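Local coordinates for aromatic-amino-acid:2-oxoglutarate transaminase (Candida albicans, PDB 6HND), which probably transfers amino groups from aromatic amino acids to 2-oxo acids such as 2-oxoglutarate, with pyridoxal 5'-phosphate as cofactor, at residues H151-Y155 against D156-V160; L228-W231 against E232-Y235; S259-F262 against R263-Y267; D268-K272 against Y273-I277; P322-L325 against E326-T329. All coordinates share one frame; numbering follows the deposited sequence.

Contact 1: H151-Y155 against D156-V160; sequences HKPNY and DDWNV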
# COMPACT_ATOMS: atom_id res chain seq x y z
N HIS B 151 -19.15 -15.07 -10.09
CA HIS B 151 -19.77 -14.96 -8.73
C HIS B 151 -20.72 -13.77 -8.62
O HIS B 151 -20.54 -12.99 -7.68
CB HIS B 151 -18.67 -14.82 -7.67
CG HIS B 151 -17.85 -16.04 -7.40
ND1 HIS B 151 -18.41 -17.22 -6.95
CD2 HIS B 151 -16.51 -16.24 -7.44
CE1 HIS B 151 -17.45 -18.09 -6.73
NE2 HIS B 151 -16.27 -17.51 -7.02
N LYS B 152 -21.67 -13.61 -9.55
CA LYS B 152 -22.56 -12.43 -9.66
C LYS B 152 -23.29 -12.21 -8.34
O LYS B 152 -24.00 -13.09 -7.87
CB LYS B 152 -23.56 -12.63 -10.81
CG LYS B 152 -24.33 -11.38 -11.23
CD LYS B 152 -25.44 -11.70 -12.22
CE LYS B 152 -26.81 -11.28 -11.71
NZ LYS B 152 -27.05 -9.83 -11.94
N PRO B 153 -23.15 -11.03 -7.68
CA PRO B 153 -23.96 -10.72 -6.51
C PRO B 153 -25.47 -10.75 -6.82
O PRO B 153 -25.87 -10.45 -7.93
CB PRO B 153 -23.50 -9.31 -6.13
CG PRO B 153 -22.10 -9.20 -6.70
CD PRO B 153 -22.19 -9.97 -8.00
N ASN B 154 -26.27 -11.13 -5.84
CA ASN B 154 -27.74 -11.26 -5.98
C ASN B 154 -28.41 -9.93 -5.65
O ASN B 154 -29.43 -9.96 -4.95
CB ASN B 154 -28.27 -12.40 -5.11
CG ASN B 154 -29.68 -12.84 -5.47
OD1 ASN B 154 -30.08 -12.69 -6.61
ND2 ASN B 154 -30.42 -13.34 -4.50
N TYR B 155 -27.81 -8.80 -6.06
CA TYR B 155 -28.35 -7.42 -5.87
C TYR B 155 -27.52 -6.50 -6.77
O TYR B 155 -26.48 -6.98 -7.28
CB TYR B 155 -28.36 -6.97 -4.40
CG TYR B 155 -27.00 -6.65 -3.82
CD1 TYR B 155 -26.14 -7.66 -3.42
CD2 TYR B 155 -26.53 -5.34 -3.73
CE1 TYR B 155 -24.86 -7.41 -2.95
CE2 TYR B 155 -25.27 -5.07 -3.22
CZ TYR B 155 -24.43 -6.10 -2.83
OH TYR B 155 -23.18 -5.83 -2.36
N ASP B 156 -27.93 -5.25 -6.93
CA ASP B 156 -27.46 -4.37 -8.04
C ASP B 156 -26.48 -3.29 -7.55
O ASP B 156 -25.66 -2.83 -8.39
CB ASP B 156 -28.66 -3.77 -8.77
CG ASP B 156 -29.49 -4.79 -9.57
OD1 ASP B 156 -28.92 -5.87 -9.92
OD2 ASP B 156 -30.69 -4.50 -9.83
N ASP B 157 -26.50 -2.95 -6.26
CA ASP B 157 -25.83 -1.77 -5.66
C ASP B 157 -24.46 -2.15 -5.07
O ASP B 157 -24.13 -1.69 -3.96
CB ASP B 157 -26.73 -1.10 -4.63
CG ASP B 157 -27.79 -0.23 -5.28
OD1 ASP B 157 -27.51 0.34 -6.36
OD2 ASP B 157 -28.89 -0.15 -4.71
N TRP B 158 -23.70 -2.96 -5.79
CA TRP B 158 -22.35 -3.42 -5.39
C TRP B 158 -21.31 -2.67 -6.23
O TRP B 158 -21.68 -2.11 -7.30
CB TRP B 158 -22.19 -4.93 -5.55
CG TRP B 158 -22.34 -5.46 -6.95
CD1 TRP B 158 -23.51 -5.87 -7.52
CD2 TRP B 158 -21.31 -5.79 -7.89
NE1 TRP B 158 -23.28 -6.41 -8.75
CE2 TRP B 158 -21.94 -6.37 -9.02
CE3 TRP B 158 -19.91 -5.65 -7.91
CZ2 TRP B 158 -21.25 -6.77 -10.16
CZ3 TRP B 158 -19.22 -6.02 -9.05
CH2 TRP B 158 -19.88 -6.57 -10.15
N ASN B 159 -20.07 -2.71 -5.77
CA ASN B 159 -18.93 -2.14 -6.52
C ASN B 159 -17.63 -2.87 -6.14
O ASN B 159 -17.63 -3.66 -5.19
CB ASN B 159 -18.90 -0.63 -6.30
CG ASN B 159 -18.07 0.13 -7.31
OD1 ASN B 159 -17.69 -0.40 -8.37
ND2 ASN B 159 -17.75 1.37 -6.94
N VAL B 160 -16.57 -2.63 -6.91
CA VAL B 160 -15.23 -3.19 -6.64
C VAL B 160 -14.32 -2.03 -6.24
O VAL B 160 -14.65 -0.88 -6.52
CB VAL B 160 -14.73 -4.03 -7.84
CG1 VAL B 160 -15.57 -5.27 -8.01
CG2 VAL B 160 -14.71 -3.27 -9.14
O HOH W 1 -25.57 -8.16 -9.79

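Contact 2: L228-W231 against E232-Y235; sequences LENW and EKHY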
# COMPACT_ATOMS: atom_id res chain seq x y z
N LEU B 228 -24.33 -19.31 18.74
CA LEU B 228 -25.20 -18.15 18.43
C LEU B 228 -26.49 -18.20 19.27
O LEU B 228 -26.90 -17.14 19.74
CB LEU B 228 -25.48 -18.15 16.93
CG LEU B 228 -24.32 -17.63 16.08
CD1 LEU B 228 -24.69 -17.58 14.60
CD2 LEU B 228 -23.89 -16.26 16.56
N GLU B 229 -27.08 -19.37 19.48
CA GLU B 229 -28.34 -19.50 20.25
C GLU B 229 -28.07 -19.32 21.73
O GLU B 229 -29.00 -18.94 22.42
CB GLU B 229 -29.00 -20.87 20.05
CG GLU B 229 -29.59 -21.04 18.66
CD GLU B 229 -30.34 -22.34 18.47
OE1 GLU B 229 -30.38 -23.14 19.43
OE2 GLU B 229 -30.89 -22.55 17.36
N ASN B 230 -26.86 -19.63 22.21
CA ASN B 230 -26.53 -19.63 23.66
C ASN B 230 -25.37 -18.65 23.89
O ASN B 230 -24.54 -18.88 24.80
CB ASN B 230 -26.28 -21.05 24.17
CG ASN B 230 -27.46 -21.99 23.95
OD1 ASN B 230 -28.54 -21.78 24.47
ND2 ASN B 230 -27.28 -23.02 23.14
N TRP B 231 -25.33 -17.55 23.13
CA TRP B 231 -24.22 -16.57 23.22
C TRP B 231 -23.97 -16.18 24.68
O TRP B 231 -22.79 -16.29 25.11
CB TRP B 231 -24.46 -15.33 22.35
CG TRP B 231 -23.27 -14.42 22.33
CD1 TRP B 231 -23.06 -13.31 23.10
CD2 TRP B 231 -22.06 -14.61 21.55
NE1 TRP B 231 -21.84 -12.76 22.82
CE2 TRP B 231 -21.20 -13.53 21.87
CE3 TRP B 231 -21.62 -15.56 20.62
CZ2 TRP B 231 -19.94 -13.38 21.28
CZ3 TRP B 231 -20.39 -15.39 20.01
CH2 TRP B 231 -19.56 -14.31 20.34
N GLU B 232 -25.01 -15.78 25.41
CA GLU B 232 -24.91 -15.25 26.81
C GLU B 232 -24.27 -16.28 27.75
O GLU B 232 -23.67 -15.85 28.76
CB GLU B 232 -26.29 -14.79 27.30
CG GLU B 232 -26.58 -13.34 26.94
CD GLU B 232 -28.03 -12.96 26.70
OE1 GLU B 232 -28.94 -13.45 27.42
OE2 GLU B 232 -28.25 -12.13 25.79
N LYS B 233 -24.34 -17.57 27.43
CA LYS B 233 -23.86 -18.66 28.31
C LYS B 233 -22.38 -18.91 28.05
O LYS B 233 -21.66 -19.19 29.03
CB LYS B 233 -24.69 -19.93 28.07
CG LYS B 233 -25.07 -20.72 29.31
CD LYS B 233 -25.93 -21.94 29.01
CE LYS B 233 -27.36 -21.60 28.61
NZ LYS B 233 -28.07 -22.76 28.00
N HIS B 234 -21.94 -18.83 26.79
CA HIS B 234 -20.52 -18.98 26.37
C HIS B 234 -19.69 -17.73 26.72
O HIS B 234 -18.49 -17.87 27.03
CB HIS B 234 -20.44 -19.26 24.87
CG HIS B 234 -20.97 -20.60 24.51
ND1 HIS B 234 -22.26 -20.78 24.03
CD2 HIS B 234 -20.39 -21.82 24.53
CE1 HIS B 234 -22.44 -22.05 23.75
NE2 HIS B 234 -21.32 -22.71 24.07
N TYR B 235 -20.28 -16.55 26.56
CA TYR B 235 -19.57 -15.24 26.52
C TYR B 235 -20.45 -14.19 27.19
O TYR B 235 -20.90 -13.25 26.56
CB TYR B 235 -19.15 -14.92 25.07
CG TYR B 235 -18.11 -15.85 24.48
CD1 TYR B 235 -16.83 -15.91 25.00
CD2 TYR B 235 -18.41 -16.70 23.42
CE1 TYR B 235 -15.87 -16.78 24.50
CE2 TYR B 235 -17.45 -17.56 22.89
CZ TYR B 235 -16.18 -17.60 23.44
OH TYR B 235 -15.22 -18.44 22.95

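Contact 3: S259-F262 against R263-Y267; sequences SLEF and RKKIY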
# COMPACT_ATOMS: atom_id res chain seq x y z
N SER B 259 -20.15 -26.40 1.16
CA SER B 259 -21.18 -26.69 0.14
C SER B 259 -22.08 -25.46 -0.06
O SER B 259 -22.16 -24.61 0.86
CB SER B 259 -22.02 -27.88 0.54
OG SER B 259 -22.92 -27.52 1.58
N LEU B 260 -22.77 -25.40 -1.20
CA LEU B 260 -23.80 -24.36 -1.44
C LEU B 260 -24.83 -24.41 -0.31
O LEU B 260 -25.12 -23.35 0.25
CB LEU B 260 -24.43 -24.57 -2.81
CG LEU B 260 -25.60 -23.64 -3.15
CD1 LEU B 260 -25.21 -22.16 -2.98
CD2 LEU B 260 -26.11 -23.94 -4.56
N GLU B 261 -25.29 -25.59 0.10
CA GLU B 261 -26.40 -25.68 1.09
C GLU B 261 -25.89 -25.23 2.48
O GLU B 261 -26.66 -24.56 3.20
CB GLU B 261 -27.09 -27.05 0.96
CG GLU B 261 -26.55 -28.15 1.86
CD GLU B 261 -27.41 -29.41 1.82
OE1 GLU B 261 -27.57 -30.05 2.89
OE2 GLU B 261 -27.94 -29.74 0.72
N PHE B 262 -24.63 -25.52 2.80
CA PHE B 262 -23.97 -25.04 4.04
C PHE B 262 -23.91 -23.50 4.04
O PHE B 262 -24.25 -22.87 5.04
CB PHE B 262 -22.60 -25.70 4.19
CG PHE B 262 -21.94 -25.46 5.51
CD1 PHE B 262 -21.31 -24.25 5.79
CD2 PHE B 262 -21.95 -26.44 6.49
CE1 PHE B 262 -20.69 -24.03 7.01
CE2 PHE B 262 -21.35 -26.22 7.72
CZ PHE B 262 -20.73 -25.01 7.98
N ARG B 263 -23.51 -22.90 2.92
CA ARG B 263 -23.44 -21.42 2.79
C ARG B 263 -24.83 -20.79 2.97
O ARG B 263 -24.90 -19.70 3.57
CB ARG B 263 -22.84 -21.01 1.45
CG ARG B 263 -21.38 -21.38 1.29
CD ARG B 263 -20.99 -21.46 -0.18
NE ARG B 263 -19.75 -22.20 -0.29
CZ ARG B 263 -18.56 -21.66 -0.47
NH1 ARG B 263 -18.42 -20.36 -0.68
NH2 ARG B 263 -17.50 -22.44 -0.51
N LYS B 264 -25.90 -21.42 2.48
CA LYS B 264 -27.27 -20.86 2.64
C LYS B 264 -27.58 -20.80 4.12
O LYS B 264 -28.17 -19.80 4.53
CB LYS B 264 -28.31 -21.65 1.85
CG LYS B 264 -28.12 -21.56 0.34
CD LYS B 264 -29.34 -21.96 -0.47
CE LYS B 264 -28.97 -22.39 -1.87
NZ LYS B 264 -30.15 -22.37 -2.77
N LYS B 265 -27.20 -21.82 4.89
CA LYS B 265 -27.50 -21.86 6.34
C LYS B 265 -26.69 -20.79 7.09
O LYS B 265 -27.24 -20.20 7.99
CB LYS B 265 -27.26 -23.27 6.90
CG LYS B 265 -28.11 -24.36 6.27
CD LYS B 265 -28.20 -25.56 7.18
CE LYS B 265 -27.87 -26.86 6.48
NZ LYS B 265 -28.92 -27.24 5.52
N ILE B 266 -25.41 -20.61 6.76
CA ILE B 266 -24.54 -19.56 7.37
C ILE B 266 -25.15 -18.19 7.05
O ILE B 266 -25.26 -17.39 7.96
CB ILE B 266 -23.08 -19.67 6.87
CG1 ILE B 266 -22.40 -20.97 7.29
CG2 ILE B 266 -22.27 -18.45 7.29
CD1 ILE B 266 -22.29 -21.16 8.79
N TYR B 267 -25.55 -17.95 5.79
CA TYR B 267 -26.14 -16.66 5.36
C TYR B 267 -27.42 -16.39 6.15
O TYR B 267 -27.58 -15.25 6.70
CB TYR B 267 -26.40 -16.63 3.85
CG TYR B 267 -26.89 -15.27 3.40
CD1 TYR B 267 -26.00 -14.23 3.25
CD2 TYR B 267 -28.23 -15.02 3.18
CE1 TYR B 267 -26.42 -12.96 2.89
CE2 TYR B 267 -28.67 -13.76 2.79
CZ TYR B 267 -27.76 -12.73 2.66
OH TYR B 267 -28.15 -11.48 2.30

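Contact 4: D268-K272 against Y273-I277; sequences DLAVK and YDFAI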
# COMPACT_ATOMS: atom_id res chain seq x y z
N ASP B 268 -28.27 -17.41 6.27
CA ASP B 268 -29.57 -17.31 6.98
C ASP B 268 -29.30 -16.95 8.43
O ASP B 268 -30.05 -16.12 8.97
CB ASP B 268 -30.41 -18.59 6.83
CG ASP B 268 -31.08 -18.73 5.47
OD1 ASP B 268 -31.02 -17.77 4.68
OD2 ASP B 268 -31.62 -19.81 5.20
N LEU B 269 -28.25 -17.51 9.03
CA LEU B 269 -27.85 -17.16 10.43
C LEU B 269 -27.28 -15.73 10.45
O LEU B 269 -27.49 -15.03 11.44
CB LEU B 269 -26.83 -18.17 10.95
CG LEU B 269 -27.40 -19.55 11.27
CD1 LEU B 269 -26.28 -20.59 11.31
CD2 LEU B 269 -28.17 -19.49 12.58
N ALA B 270 -26.62 -15.30 9.37
CA ALA B 270 -26.07 -13.92 9.27
C ALA B 270 -27.23 -12.91 9.28
O ALA B 270 -27.05 -11.85 9.89
CB ALA B 270 -25.20 -13.78 8.04
N VAL B 271 -28.37 -13.25 8.65
CA VAL B 271 -29.60 -12.40 8.63
C VAL B 271 -30.25 -12.42 10.02
O VAL B 271 -30.53 -11.33 10.57
CB VAL B 271 -30.57 -12.84 7.51
CG1 VAL B 271 -31.89 -12.06 7.53
CG2 VAL B 271 -29.92 -12.71 6.13
N LYS B 272 -30.42 -13.60 10.61
CA LYS B 272 -31.18 -13.79 11.87
C LYS B 272 -30.48 -13.12 13.05
O LYS B 272 -31.19 -12.60 13.93
CB LYS B 272 -31.35 -15.28 12.16
CG LYS B 272 -31.93 -15.60 13.52
CD LYS B 272 -32.53 -16.98 13.57
CE LYS B 272 -32.95 -17.36 14.98
NZ LYS B 272 -33.43 -18.76 15.02
N TYR B 273 -29.15 -13.20 13.10
CA TYR B 273 -28.31 -12.63 14.18
C TYR B 273 -27.65 -11.32 13.70
O TYR B 273 -26.87 -10.74 14.46
CB TYR B 273 -27.33 -13.68 14.71
CG TYR B 273 -28.01 -14.84 15.36
CD1 TYR B 273 -28.46 -14.78 16.68
CD2 TYR B 273 -28.24 -16.02 14.66
CE1 TYR B 273 -29.11 -15.85 17.28
CE2 TYR B 273 -28.88 -17.11 15.24
CZ TYR B 273 -29.33 -17.01 16.55
OH TYR B 273 -29.96 -18.09 17.09
N ASP B 274 -27.99 -10.87 12.50
CA ASP B 274 -27.58 -9.56 11.93
C ASP B 274 -26.07 -9.38 12.13
O ASP B 274 -25.69 -8.47 12.87
CB ASP B 274 -28.35 -8.39 12.54
CG ASP B 274 -28.16 -7.11 11.76
OD1 ASP B 274 -27.88 -7.18 10.55
OD2 ASP B 274 -28.26 -6.05 12.39
N PHE B 275 -25.25 -10.23 11.51
CA PHE B 275 -23.79 -10.01 11.41
C PHE B 275 -23.38 -9.96 9.93
O PHE B 275 -24.14 -10.41 9.04
CB PHE B 275 -23.03 -11.03 12.25
CG PHE B 275 -23.26 -12.48 11.92
CD1 PHE B 275 -22.66 -13.06 10.81
CD2 PHE B 275 -24.01 -13.29 12.75
CE1 PHE B 275 -22.82 -14.41 10.54
CE2 PHE B 275 -24.18 -14.63 12.46
CZ PHE B 275 -23.59 -15.19 11.36
N ALA B 276 -22.24 -9.31 9.68
CA ALA B 276 -21.59 -9.21 8.36
C ALA B 276 -20.79 -10.49 8.09
O ALA B 276 -20.31 -11.13 9.05
CB ALA B 276 -20.68 -8.00 8.30
N ILE B 277 -20.60 -10.79 6.81
CA ILE B 277 -19.71 -11.88 6.35
C ILE B 277 -18.53 -11.25 5.60
O ILE B 277 -18.73 -10.56 4.59
CB ILE B 277 -20.48 -12.88 5.48
CG1 ILE B 277 -21.67 -13.47 6.24
CG2 ILE B 277 -19.53 -13.96 4.94
CD1 ILE B 277 -22.61 -14.29 5.37
O HOH W 2 -30.61 -20.30 15.54

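Contact 5: P322-L325 against E326-T329; sequences PSYL and ELDT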
# COMPACT_ATOMS: atom_id res chain seq x y z
N PRO B 322 -20.42 -21.55 -5.38
CA PRO B 322 -20.88 -20.18 -5.25
C PRO B 322 -20.30 -19.41 -4.07
O PRO B 322 -20.13 -19.99 -3.02
CB PRO B 322 -22.39 -20.33 -5.06
CG PRO B 322 -22.73 -21.57 -5.84
CD PRO B 322 -21.56 -22.48 -5.57
N SER B 323 -20.04 -18.11 -4.31
CA SER B 323 -19.66 -17.08 -3.32
C SER B 323 -20.89 -16.72 -2.48
O SER B 323 -22.02 -16.76 -3.01
CB SER B 323 -19.08 -15.84 -4.02
OG SER B 323 -19.00 -14.71 -3.15
N TYR B 324 -20.65 -16.34 -1.23
CA TYR B 324 -21.64 -15.64 -0.36
C TYR B 324 -22.26 -14.43 -1.09
O TYR B 324 -23.38 -14.06 -0.71
CB TYR B 324 -21.01 -15.29 0.99
CG TYR B 324 -20.98 -16.47 1.95
CD1 TYR B 324 -22.10 -16.77 2.72
CD2 TYR B 324 -19.88 -17.30 2.04
CE1 TYR B 324 -22.10 -17.83 3.61
CE2 TYR B 324 -19.87 -18.37 2.93
CZ TYR B 324 -20.98 -18.65 3.70
OH TYR B 324 -21.01 -19.71 4.55
N LEU B 325 -21.58 -13.82 -2.06
CA LEU B 325 -22.13 -12.68 -2.85
C LEU B 325 -23.41 -13.14 -3.55
O LEU B 325 -24.33 -12.31 -3.76
CB LEU B 325 -21.12 -12.22 -3.92
CG LEU B 325 -19.87 -11.45 -3.46
CD1 LEU B 325 -19.00 -11.09 -4.67
CD2 LEU B 325 -20.21 -10.19 -2.66
N GLU B 326 -23.44 -14.41 -3.95
CA GLU B 326 -24.51 -14.98 -4.80
C GLU B 326 -25.76 -15.16 -3.94
O GLU B 326 -26.82 -15.23 -4.53
CB GLU B 326 -24.03 -16.26 -5.48
CG GLU B 326 -22.96 -15.95 -6.51
CD GLU B 326 -22.23 -17.14 -7.10
OE1 GLU B 326 -22.85 -17.87 -7.84
OE2 GLU B 326 -21.02 -17.29 -6.85
N LEU B 327 -25.62 -15.21 -2.61
CA LEU B 327 -26.73 -15.33 -1.65
C LEU B 327 -27.18 -13.96 -1.16
O LEU B 327 -28.34 -13.84 -0.73
CB LEU B 327 -26.26 -16.17 -0.46
CG LEU B 327 -25.73 -17.55 -0.84
CD1 LEU B 327 -25.41 -18.35 0.40
CD2 LEU B 327 -26.74 -18.29 -1.71
N ASP B 328 -26.27 -12.99 -1.17
CA ASP B 328 -26.43 -11.65 -0.55
C ASP B 328 -27.43 -10.84 -1.38
O ASP B 328 -27.27 -10.78 -2.63
CB ASP B 328 -25.07 -10.95 -0.42
CG ASP B 328 -25.07 -9.72 0.46
OD1 ASP B 328 -26.02 -9.57 1.28
OD2 ASP B 328 -24.09 -8.95 0.35
N THR B 329 -28.43 -10.28 -0.71
CA THR B 329 -29.45 -9.36 -1.30
C THR B 329 -29.27 -7.93 -0.77
O THR B 329 -29.84 -7.03 -1.41
CB THR B 329 -30.85 -9.91 -1.03
OG1 THR B 329 -31.03 -10.08 0.38
CG2 THR B 329 -31.10 -11.22 -1.75

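Contact 1: H151-Y155 against D156-V160
Pro153 and Tyr155 close on Trp158 in the short turn that leads from helix 137-151 into strand 158-163, an outermost strand, within this chain, of the large mixed sheet of this pyridoxal-phosphate-dependent aminotransferase. Ring contacts carry the turn. Pro153 CG stands 3.5 Å from the centroid of the five-membered ring of Trp158 and almost exactly on its normal, a CH-pi contact; the rigid ring of a proline presents its C-H groups well to a flat indole. Tyr155 and Trp158 form a T-shaped pair, the indole edge toward the phenol face, with centroids 5.7 Å apart and planes at 72°. Trp158 CG lies between its backbone N and carbonyl carbon (chi1 62°), which swings the indole back over the turn. Farther out, Ile147 and Ile148 of helix 137-151 pack on Pro153 and Trp158 respectively.

The polar part runs through one water. It accepts from Lys152 NZ at 3.1 Å and from Trp158 NE1 at 3.1 Å, and donates to Tyr155 O at 2.9 Å, so the indole N-H is satisfied and the lysine tip is held near the turn. Beside it, Trp158 CD1 comes 3.2 Å from Tyr155 O, near the indole plane.

Contact 2: L228-W231 against E232-Y235
Trp231 and Tyr235 pack one turn apart where the chain leaves helix 221-229 and immediately winds into the short helix 231-234. Trp231 CB sits against Glu232 N. With CG anti to the backbone N (chi1 -173°), the indole then runs out alongside the turn toward Tyr235. Trp231 CE2 is 4.0 Å from Tyr235 CB, which sits over one indole face near its rim. At the far end, Trp231 CH2 lies 4.1 Å from Tyr235 CD2, the two rings inclined at 43°. Trp231 NE1 gives its hydrogen to Leu238 O, and the hydrocarbon part settles against Val183, Leu185 and Val206 of strands 183-187 and 204-208. A tryptophan suits this place because it has a broad apolar surface and one N-H that a backbone carbonyl can satisfy.

The backbone turn is closed by Tyr235 N bonding to Trp231 O at 2.9 Å and by three donors on Asn230 O. His234 N comes to Asn230 O nearly in line with the carbonyl, at 3.3 Å, while Lys233 N at 2.9 Å and His234 ND1 at 3.1 Å come from above its plane. His234 thus folds its ring back onto the first turn of the helix. Backbone and imidazole together satisfy one carbonyl, and the bond to Asn230 O implies that the imidazole is probably protonated at ND1; it says nothing of NE2.

Contact 3: S259-F262 against R263-Y267
Arg263 N opens the helical bonding by donating to Ser259 O at 3.0 Å, and Lys264, Lys265 and Ile266 repeat the step four residues back, to Leu260, Glu261 and Phe262 O. Ile266 N reaches Phe262 O at 3.1 Å with a nearly straight bond of 163°. Ser259 is the N-cap: its OG accepts from Phe262 N at 2.9 Å. The short hydroxyl of a serine can meet an N-H that the first turn leaves without a helical carbonyl partner.

One side of the helix is apolar. Phe262 CG is anti to its backbone N (chi1 -170°), which lays the ring beside the next turn, and Phe262 CE1 meets Ile266 CG1 at 3.5 Å. Leu221 of helix 221-229 packs on both residues. The exposed side carries long chains: Lys264 stretches out until its CE is 3.8 Å from Leu260 CG, while Glu261 and Lys265 run side by side with OE1 and NZ 4.1 Å apart, opposite charges that may attract weakly, though beyond a salt bridge.

Arg263 CG passes 3.4 Å from Ser259 O, and beyond it NE bonds to Gln258 O and NH2 to Thr249 OG1, so the guanidinium ties the helix start to the loop before it. This is the capped N-terminal end of the helix in a beta-alpha-beta crossover between parallel strands 243-246 and 276-280.

Contact 4: D268-K272 against Y273-I277
A Schellman motif ends helix 260-272, with Phe275 N reaching back to Ala270 O at 2.9 Å. Asp274, the residue with positive phi (48°), adds a weak bond from its N to Val271 O at 3.2 Å, while Tyr273 N still makes an ordinary helical bond to Leu269 O.

The apolar contact that commonly accompanies this motif is here Phe275 on Ala270. A chi1 of 59° turns the phenyl ring back over the helix end: Ala270 CA is 3.6 Å from the Phe275 ring centroid, and Ala270 CB is 3.5 Å from Phe275 CE1. The small side chain of Ala270 suits so close an approach. Tyr273 points along the helix surface instead. Leu269 CD2 meets the ring edge at Tyr273 CE2, 3.6 Å away, and Lys272 CG rests over one face. A water joins the two polar ends, 2.8 Å from Tyr273 OH and 3.3 Å from Lys272 NZ.

Asp274 OD1 is held by His6 NE2 and by a salt bridge to Arg332. In strand 276-280, Ala276 bonds to Lys242 and Leu244, at strand 243-246, and Ile277 to Arg332 and Leu334 on the other flank; Leu228 of helix 221-229 packs on Phe275.

Contact 5: P322-L325 against E326-T329
Glu326 OE2 is gripped by two donors: Ser323 N at 2.8 Å, an N-H three residues back in the same turn, and His151 ND1. Ser323 N meets the oxygen from above the carboxylate plane, with a fairly straight bond of 155°. With its CG anti to the carbonyl carbon (chi1 -68°) and its chain extended beyond, Glu326 can fold back past Ser323 and bring OE1 to 3.7 Å from Pro322 CB. A glutamate serves here because its extended chain carries the carboxylate back to the N-H of Ser323.

Ser323 OG accepts from Leu325 N at 2.9 Å, an ST turn, and also bonds to Glu279 OE1, while Ser323 O takes Glu326 N at 2.9 Å. Tyr324 O receives Leu327 N at 3.2 Å, and weak bonds from Asp328 N go to Tyr324 O and Leu325 O.

Asp328, buried, spends its carboxylate on what follows: OD1 accepts from Tyr267 OH and from the backbone N of Thr330 and Arg332, and OD2 from Val333 N. Two carboxylate oxygens can serve the several N-H groups that converge there. Residues 323-325 form an ST turn, whose first N-H is taken by the side chain of Glu326, in the link between helix 312-319 and strand 333-338.

Taken from the N terminus, the five contacts lie in series; none nests in or crosses another. Contact 1 closes the turn from helix 137-151 into an outermost strand of the large sheet. Contact 2 ends helix 221-229, whose Leu228 and Glu229 pack on contact 4. Contacts 3 and 4 are the two ends of helix 260-272, the connection in a beta-alpha-beta unit, and Tyr267 meets Ile277 between them. Contact 5 touches contacts 1, 3 and 4: through His151 and Asn154, through Tyr267, and through Tyr324 on Ile277. The ends of helices 137-151, 221-229 and 260-272 and the loop before strand 333-338 are thus gathered beside the large mixed sheet.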